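Local coordinates for spike protein S1 (Bat coronavirus HKU9, PDB 5GYQ) that probably attaches the virion to the host cell through its S1 receptor-binding domain, the part described here, and so initiates infection, at residues Y10-Q14 with D15-P19. Numbering follows the deposited sequence.
Sequences YSVLQ and DPPQP
Asp15 N reaches back into helix 10-14 with two weak hydrogen bonds: one goes to Ser11 O at 3.3 Å with an N-H...O angle of 129°, the other to Val12 O at 3.4 Å. Neither is near straight, as expected for one N-H divided between the i-4 and i-3 carbonyls. Asp15 then swings to phi -151°, and from Pro16 to Gln18 the phi/psi pairs lie in the polyproline region, so the chain leaves extended. Pro16 brings no N-H to continue the helical bonding. Pro16 N lies 3.1 Å from Val12 O, a contact that cannot be a hydrogen bond, since the proline nitrogen carries no proton. Pro16 CA makes a CH...O contact with Val12 O at 3.3 Å, while Pro16 CD lies 3.8 Å from Leu13 O. This exit from the helix leads, through the loop, to strand 23-27, outermost in the five-stranded antiparallel sheet of the receptor-binding domain, and Pro17 is joined to the backbone of Arg70 on strand 63-71, where it can serve only as acceptor, through its carbonyl O. Among the side chains, the apolar touch is between Val12 CG2 and Pro17 CD at 3.5 Å, the branch meeting the ring obliquely; both residues are buried and also pack on Val68 and Arg23. With CG anti to the Asp15 N (chi1 -173°), the carboxylate is placed where OD1 forms a salt bridge with Arg70 NH2, and Arg70 NE also binds Pro16 O.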
loop_
_atom_site.group_PDB
_atom_site.type_symbol
_atom_site.label_atom_id
_atom_site.label_comp_id
_atom_site.label_asym_id
_atom_site.label_seq_id
_atom_site.Cartn_x
_atom_site.Cartn_y
_atom_site.Cartn_z
ATOM N N TYR A 10 7.416 6.766 7.992
ATOM C CA TYR A 10 8.762 6.187 7.982
ATOM C C TYR A 10 8.818 4.813 8.656
ATOM O O TYR A 10 9.363 3.847 8.102
ATOM C CB TYR A 10 9.755 7.124 8.683
ATOM C CG TYR A 10 9.955 8.483 8.034
ATOM C CD1 TYR A 10 10.819 8.642 6.959
ATOM C CD2 TYR A 10 9.309 9.610 8.526
ATOM C CE1 TYR A 10 11.012 9.877 6.375
ATOM C CE2 TYR A 10 9.496 10.848 7.952
ATOM C CZ TYR A 10 10.351 10.976 6.875
ATOM O OH TYR A 10 10.547 12.207 6.291
ATOM N N SER A 11 8.245 4.740 9.854
ATOM C CA SER A 11 8.308 3.534 10.677
ATOM C C SER A 11 7.700 2.317 9.991
ATOM O O SER A 11 8.287 1.239 10.003
ATOM C CB SER A 11 7.606 3.772 12.016
ATOM O OG SER A 11 6.268 4.190 11.819
ATOM N N VAL A 12 6.523 2.489 9.397
ATOM C CA VAL A 12 5.849 1.386 8.733
ATOM C C VAL A 12 6.561 1.049 7.426
ATOM O O VAL A 12 6.480 -0.077 6.933
ATOM C CB VAL A 12 4.361 1.703 8.469
ATOM C CG1 VAL A 12 4.170 2.390 7.127
ATOM C CG2 VAL A 12 3.543 0.436 8.530
ATOM N N LEU A 13 7.278 2.025 6.876
ATOM C CA LEU A 13 8.028 1.809 5.649
ATOM C C LEU A 13 9.265 0.970 5.914
ATOM O O LEU A 13 9.691 0.206 5.054
ATOM C CB LEU A 13 8.425 3.136 5.008
ATOM C CG LEU A 13 7.323 3.852 4.232
ATOM C CD1 LEU A 13 7.829 5.178 3.693
ATOM C CD2 LEU A 13 6.800 2.973 3.106
ATOM N N GLN A 14 9.851 1.103 7.100
ATOM C CA GLN A 14 11.021 0.278 7.403
ATOM C C GLN A 14 10.635 -1.118 7.910
ATOM O O GLN A 14 11.481 -2.008 7.990
ATOM C CB GLN A 14 11.933 0.993 8.409
ATOM C CG GLN A 14 11.431 1.022 9.831
ATOM C CD GLN A 14 12.243 1.957 10.705
ATOM O OE1 GLN A 14 12.720 2.998 10.250
ATOM N NE2 GLN A 14 12.405 1.590 11.966
ATOM N N ASP A 15 9.360 -1.309 8.240
ATOM C CA ASP A 15 8.870 -2.633 8.622
ATOM C C ASP A 15 7.395 -2.813 8.264
ATOM O O ASP A 15 6.528 -2.733 9.138
ATOM C CB ASP A 15 9.076 -2.873 10.121
ATOM C CG ASP A 15 8.731 -4.295 10.542
ATOM O OD1 ASP A 15 8.681 -5.185 9.667
ATOM O OD2 ASP A 15 8.516 -4.522 11.750
ATOM N N PRO A 16 7.107 -3.062 6.976
ATOM C CA PRO A 16 5.735 -3.214 6.482
ATOM C C PRO A 16 4.968 -4.334 7.177
ATOM O O PRO A 16 5.507 -5.425 7.369
ATOM C CB PRO A 16 5.932 -3.536 4.997
ATOM C CG PRO A 16 7.263 -2.953 4.663
ATOM C CD PRO A 16 8.095 -3.165 5.890
ATOM N N PRO A 17 3.708 -4.066 7.548
ATOM C CA PRO A 17 2.899 -5.064 8.254
ATOM C C PRO A 17 2.538 -6.243 7.359
ATOM O O PRO A 17 2.638 -6.143 6.136
ATOM C CB PRO A 17 1.649 -4.279 8.660
ATOM C CG PRO A 17 1.553 -3.175 7.665
ATOM C CD PRO A 17 2.961 -2.825 7.279
ATOM N N GLN A 18 2.146 -7.354 7.972
ATOM C CA GLN A 18 1.626 -8.485 7.223
ATOM C C GLN A 18 0.384 -8.023 6.470
ATOM O O GLN A 18 -0.355 -7.172 6.963
ATOM C CB GLN A 18 1.297 -9.652 8.157
ATOM C CG GLN A 18 2.475 -10.137 8.993
ATOM C CD GLN A 18 3.557 -10.806 8.161
ATOM O OE1 GLN A 18 3.330 -11.186 7.011
ATOM N NE2 GLN A 18 4.743 -10.953 8.742
ATOM N N PRO A 19 0.158 -8.569 5.267
ATOM C CA PRO A 19 -0.971 -8.126 4.441
ATOM C C PRO A 19 -2.325 -8.325 5.118
ATOM O O PRO A 19 -3.256 -7.565 4.840
ATOM C CB PRO A 19 -0.854 -8.996 3.186
ATOM C CG PRO A 19 0.002 -10.145 3.579
ATOM C CD PRO A 19 0.950 -9.616 4.603
#